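Local coordinates for peptide ABC transporter, peptide-binding protein (Thermus thermophilus, PDB 2D5W) that binds oligopeptides and probably hands them to an ABC transporter for uptake across the membrane, at residues Gly211-Lys216 against Gln245-Arg250; Lys216-Val219 against Ser223-Met226. One frame throughout, in Å; residues are numbered along the deposited sequence.

Contact 1: Gly211-Lys216 against Gln245-Arg250; sequences GPFKLK and QKVVYR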
loop_
_atom_site.group_PDB
_atom_site.type_symbol
_atom_site.label_atom_id
_atom_site.label_comp_id
_atom_site.label_asym_id
_atom_site.label_seq_id
_atom_site.Cartn_x
_atom_site.Cartn_y
_atom_site.Cartn_z
ATOM N N GLY A 211 -5.169 11.886 15.659
ATOM C CA GLY A 211 -4.706 12.842 14.672
ATOM C C GLY A 211 -5.322 14.221 14.778
ATOM O O GLY A 211 -6.082 14.495 15.701
ATOM N N PRO A 212 -5.004 15.119 13.837
ATOM C CA PRO A 212 -5.554 16.475 13.859
ATOM C C PRO A 212 -7.066 16.528 13.645
ATOM O O PRO A 212 -7.693 17.552 13.904
ATOM C CB PRO A 212 -4.763 17.190 12.760
ATOM C CG PRO A 212 -4.377 16.088 11.833
ATOM C CD PRO A 212 -4.006 14.968 12.765
ATOM N N PHE A 213 -7.640 15.420 13.177
ATOM C CA PHE A 213 -9.081 15.325 12.951
ATOM C C PHE A 213 -9.631 14.052 13.579
ATOM O O PHE A 213 -8.889 13.101 13.851
ATOM C CB PHE A 213 -9.388 15.341 11.445
ATOM C CG PHE A 213 -8.995 16.625 10.770
ATOM C CD1 PHE A 213 -9.871 17.715 10.731
ATOM C CD2 PHE A 213 -7.714 16.782 10.255
ATOM C CE1 PHE A 213 -9.462 18.942 10.195
ATOM C CE2 PHE A 213 -7.302 18.004 9.719
ATOM C CZ PHE A 213 -8.177 19.084 9.693
ATOM N N LYS A 214 -10.934 14.055 13.838
ATOM C CA LYS A 214 -11.620 12.903 14.406
ATOM C C LYS A 214 -12.818 12.624 13.512
ATOM O O LYS A 214 -13.288 13.507 12.791
ATOM C CB LYS A 214 -12.068 13.188 15.844
ATOM C CG LYS A 214 -12.965 14.403 16.016
ATOM C CD LYS A 214 -13.318 14.607 17.486
ATOM C CE LYS A 214 -14.172 15.844 17.696
ATOM N NZ LYS A 214 -14.605 15.957 19.118
ATOM N N LEU A 215 -13.317 11.397 13.544
ATOM C CA LEU A 215 -14.443 11.054 12.696
ATOM C C LEU A 215 -15.739 11.721 13.130
ATOM O O LEU A 215 -16.021 11.837 14.322
ATOM C CB LEU A 215 -14.648 9.537 12.681
ATOM C CG LEU A 215 -15.773 9.032 11.770
ATOM C CD1 LEU A 215 -15.347 9.166 10.318
ATOM C CD2 LEU A 215 -16.096 7.577 12.097
ATOM N N LYS A 216 -16.507 12.184 12.149
ATOM C CA LYS A 216 -17.823 12.758 12.408
ATOM C C LYS A 216 -18.796 11.658 11.974
ATOM O O LYS A 216 -19.578 11.159 12.778
ATOM C CB LYS A 216 -18.050 14.030 11.587
ATOM C CG LYS A 216 -19.446 14.623 11.735
ATOM C CD LYS A 216 -19.742 15.008 13.172
ATOM C CE LYS A 216 -21.126 15.624 13.296
ATOM N NZ LYS A 216 -21.265 16.828 12.428
ATOM N N GLN A 245 -11.402 23.189 9.401
ATOM C CA GLN A 245 -12.072 22.612 10.560
ATOM C C GLN A 245 -12.857 21.351 10.240
ATOM O O GLN A 245 -13.287 20.634 11.145
ATOM C CB GLN A 245 -13.003 23.654 11.184
ATOM C CG GLN A 245 -12.292 24.920 11.654
ATOM C CD GLN A 245 -11.220 24.637 12.689
ATOM O OE1 GLN A 245 -11.482 24.009 13.717
ATOM N NE2 GLN A 245 -10.005 25.102 12.425
ATOM N N LYS A 246 -13.050 21.099 8.953
ATOM C CA LYS A 246 -13.772 19.924 8.493
ATOM C C LYS A 246 -13.091 19.404 7.240
ATOM O O LYS A 246 -12.662 20.188 6.393
ATOM C CB LYS A 246 -15.225 20.275 8.155
ATOM C CG LYS A 246 -16.092 20.623 9.350
ATOM C CD LYS A 246 -17.541 20.817 8.925
ATOM C CE LYS A 246 -18.437 21.118 10.116
ATOM N NZ LYS A 246 -19.856 21.310 9.702
ATOM N N VAL A 247 -12.979 18.083 7.142
ATOM C CA VAL A 247 -12.385 17.430 5.980
ATOM C C VAL A 247 -13.359 16.347 5.554
ATOM O O VAL A 247 -13.768 15.513 6.367
ATOM C CB VAL A 247 -11.032 16.760 6.305
ATOM C CG1 VAL A 247 -10.504 16.036 5.068
ATOM C CG2 VAL A 247 -10.029 17.799 6.783
ATOM N N VAL A 248 -13.743 16.368 4.286
ATOM C CA VAL A 248 -14.668 15.378 3.768
ATOM C C VAL A 248 -14.099 14.690 2.541
ATOM O O VAL A 248 -13.700 15.349 1.576
ATOM C CB VAL A 248 -16.019 16.016 3.361
ATOM C CG1 VAL A 248 -16.938 14.962 2.750
ATOM C CG2 VAL A 248 -16.676 16.661 4.567
ATOM N N TYR A 249 -14.032 13.366 2.595
ATOM C CA TYR A 249 -13.585 12.578 1.455
ATOM C C TYR A 249 -14.854 12.159 0.724
ATOM O O TYR A 249 -15.777 11.618 1.336
ATOM C CB TYR A 249 -12.838 11.326 1.912
ATOM C CG TYR A 249 -11.338 11.472 1.940
ATOM C CD1 TYR A 249 -10.547 10.944 0.915
ATOM C CD2 TYR A 249 -10.703 12.135 2.989
ATOM C CE1 TYR A 249 -9.165 11.071 0.938
ATOM C CE2 TYR A 249 -9.322 12.268 3.019
ATOM C CZ TYR A 249 -8.559 11.736 1.995
ATOM O OH TYR A 249 -7.191 11.872 2.042
ATOM N N ARG A 250 -14.908 12.441 -0.573
ATOM C CA ARG A 250 -16.039 12.067 -1.414
ATOM C C ARG A 250 -15.550 10.953 -2.324
ATOM O O ARG A 250 -14.509 11.081 -2.967
ATOM C CB ARG A 250 -16.512 13.254 -2.253
ATOM C CG ARG A 250 -17.379 14.244 -1.498
ATOM C CD ARG A 250 -17.857 15.348 -2.424
ATOM N NE ARG A 250 -18.566 14.820 -3.586
ATOM C CZ ARG A 250 -18.908 15.548 -4.645
ATOM N NH1 ARG A 250 -19.552 14.986 -5.661
ATOM N NH2 ARG A 250 -18.601 16.838 -4.691
#
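Phe213 and Val247 meet over strand 223-228, which lies between their own strands in the sheet. The apolar part is a CH-pi contact: methyl CG2 of Val247 sits over one face of the Phe213 ring, 3.7 Å from its centroid and 16° off the ring normal. It lies a little toward the rim, so that its closest ring atom is CE1 of Phe213, 3.6 Å from CG2 of Val247. The two side chains cross at about a right angle. With CG anti to its own carbonyl carbon (chi1 -64°), Phe213 carries its ring toward strand 246-251, and a flat aromatic group is long enough to span the gap. The branched valine suits a strand.

At the ring's edge, near its plane, lies the carbonyl carbon of Gln245, 4.2 Å from CE1 of Phe213. No hydrogen bond joins the two segments. The amide of Gln245 is engaged within its own loop, NE2 bonding to the backbone oxygen of Tyr243.

Tyr39 of helix 31-40 also packs on Phe213, while Ile10 of strand 7-12 touches Val247. Were Phe213 replaced by an alanine, the Val247 methyl would probably lose its aromatic face and a gap would be likely to open beside Tyr39. Cohesion between these second-neighbour strands therefore rests on dispersion and CH-pi contact, with directional bonding left to the strand between.

Contact 2: Lys216-Val219 against Ser223-Met226; sequences KRWV and SIEM
Arg217 and Glu225 form a salt bridge across a beta hairpin, NH2 of the arginine lying 2.6 Å from OE2 of the glutamate. The carboxylate oxygen lies in the guanidinium plane but is itself approached from above its own plane, the N-H...O angle is only 132°, and the two flat groups are turned 64° apart. Arg217 has CG between its backbone N and carbonyl carbon (chi1 66°), which lays CG and CD alongside the glutamate before the chain bends at chi3 to bring NH2 back. A long, flexible arginine suits this partly exposed face.

Beneath the ion pair lies a classic beta bulge: Lys216 N and Arg217 N both donate to Glu225 O, at 2.8 and 3.2 Å respectively, so one carbonyl serves two amides. In return Glu225 N gives a nearly straight bond to Arg217 O, and Val219 and Ser223 exchange a pair of backbone bonds near the turn.

Trp218 and Ile224, a non-hydrogen-bonded pair, project from the other face, where large apolar groups can pack with Leu19. Their side chains run side by side, while the indole NE1 is satisfied by Glu15. CG1 of Ile224 rides over the pyrrole ring of Trp218, 3.4 Å from its CD1.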
loop_
_atom_site.group_PDB
_atom_site.type_symbol
_atom_site.label_atom_id
_atom_site.label_comp_id
_atom_site.label_asym_id
_atom_site.label_seq_id
_atom_site.Cartn_x
_atom_site.Cartn_y
_atom_site.Cartn_z
ATOM N N LYS A 216 -16.507 12.184 12.149
ATOM C CA LYS A 216 -17.823 12.758 12.408
ATOM C C LYS A 216 -18.796 11.658 11.974
ATOM O O LYS A 216 -19.578 11.159 12.778
ATOM C CB LYS A 216 -18.050 14.030 11.587
ATOM C CG LYS A 216 -19.446 14.623 11.735
ATOM C CD LYS A 216 -19.742 15.008 13.172
ATOM C CE LYS A 216 -21.126 15.624 13.296
ATOM N NZ LYS A 216 -21.265 16.828 12.428
ATOM N N ARG A 217 -18.730 11.266 10.703
ATOM C CA ARG A 217 -19.589 10.198 10.201
ATOM C C ARG A 217 -19.065 9.584 8.910
ATOM O O ARG A 217 -18.401 10.248 8.109
ATOM C CB ARG A 217 -21.013 10.712 9.960
ATOM C CG ARG A 217 -21.126 11.737 8.847
ATOM C CD ARG A 217 -22.579 12.109 8.580
ATOM N NE ARG A 217 -23.192 12.816 9.699
ATOM C CZ ARG A 217 -22.889 14.060 10.061
ATOM N NH1 ARG A 217 -23.502 14.617 11.095
ATOM N NH2 ARG A 217 -21.979 14.749 9.385
ATOM N N TRP A 218 -19.368 8.303 8.726
ATOM C CA TRP A 218 -18.994 7.581 7.518
ATOM C C TRP A 218 -20.310 7.208 6.834
ATOM O O TRP A 218 -21.131 6.487 7.402
ATOM C CB TRP A 218 -18.210 6.313 7.866
ATOM C CG TRP A 218 -17.700 5.508 6.684
ATOM C CD1 TRP A 218 -17.891 5.762 5.351
ATOM C CD2 TRP A 218 -16.914 4.317 6.756
ATOM N NE1 TRP A 218 -17.263 4.798 4.589
ATOM C CE2 TRP A 218 -16.657 3.900 5.428
ATOM C CE3 TRP A 218 -16.398 3.559 7.816
ATOM C CZ2 TRP A 218 -15.907 2.757 5.134
ATOM C CZ3 TRP A 218 -15.654 2.423 7.526
ATOM C CH2 TRP A 218 -15.416 2.032 6.193
ATOM N N VAL A 219 -20.530 7.752 5.643
ATOM C CA VAL A 219 -21.719 7.450 4.846
ATOM C C VAL A 219 -21.130 6.464 3.842
ATOM O O VAL A 219 -20.622 6.858 2.791
ATOM C CB VAL A 219 -22.238 8.709 4.122
ATOM C CG1 VAL A 219 -23.540 8.389 3.404
ATOM C CG2 VAL A 219 -22.443 9.842 5.122
ATOM N N SER A 223 -19.170 8.991 1.426
ATOM C CA SER A 223 -18.197 9.906 2.001
ATOM C C SER A 223 -17.785 9.582 3.424
ATOM O O SER A 223 -18.446 8.823 4.125
ATOM C CB SER A 223 -18.791 11.315 2.002
ATOM O OG SER A 223 -19.990 11.334 2.766
ATOM N N ILE A 224 -16.670 10.179 3.832
ATOM C CA ILE A 224 -16.165 10.069 5.195
ATOM C C ILE A 224 -15.955 11.521 5.625
ATOM O O ILE A 224 -15.189 12.266 5.002
ATOM C CB ILE A 224 -14.843 9.272 5.272
ATOM C CG1 ILE A 224 -15.150 7.773 5.152
ATOM C CG2 ILE A 224 -14.120 9.568 6.586
ATOM C CD1 ILE A 224 -13.930 6.890 5.013
ATOM N N GLU A 225 -16.669 11.929 6.668
ATOM C CA GLU A 225 -16.592 13.294 7.166
ATOM C C GLU A 225 -15.855 13.328 8.492
ATOM O O GLU A 225 -16.161 12.559 9.402
ATOM C CB GLU A 225 -18.001 13.861 7.346
ATOM C CG GLU A 225 -18.913 13.653 6.146
ATOM C CD GLU A 225 -20.295 14.245 6.355
ATOM O OE1 GLU A 225 -21.198 13.942 5.548
ATOM O OE2 GLU A 225 -20.476 15.016 7.320
ATOM N N MET A 226 -14.896 14.240 8.595
ATOM C CA MET A 226 -14.080 14.388 9.792
ATOM C C MET A 226 -14.119 15.842 10.256
ATOM O O MET A 226 -14.364 16.753 9.464
ATOM C CB MET A 226 -12.637 13.974 9.478
ATOM C CG MET A 226 -12.529 12.564 8.889
ATOM S SD MET A 226 -10.871 12.067 8.377
ATOM C CE MET A 226 -10.797 12.789 6.740
#

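How the contacts relate
The two contacts lie in one mixed sheet, their centres about 7 Å apart, and share Lys216 on strand 213-219, one of its two outermost strands. Along the chain that strand comes first, turns back as strand 223-228 to make the hairpin of contact 2, and is followed by strand 246-251, which completes contact 1. Contact 2 therefore joins adjacent strands, whereas contact 1 spans the middle one. Backbone pairs link the middle strand to 246-251: Val247 O lies 2.8 Å from Met226 N, and Tyr249 N 2.9 Å from Ile224 O, both probable hydrogen bonds. Strand 7-12 continues the sheet beyond 246-251, tying the hairpin to the N-terminal part of this solute-binding protein, and helix 31-40 packs against side chains from all three strands.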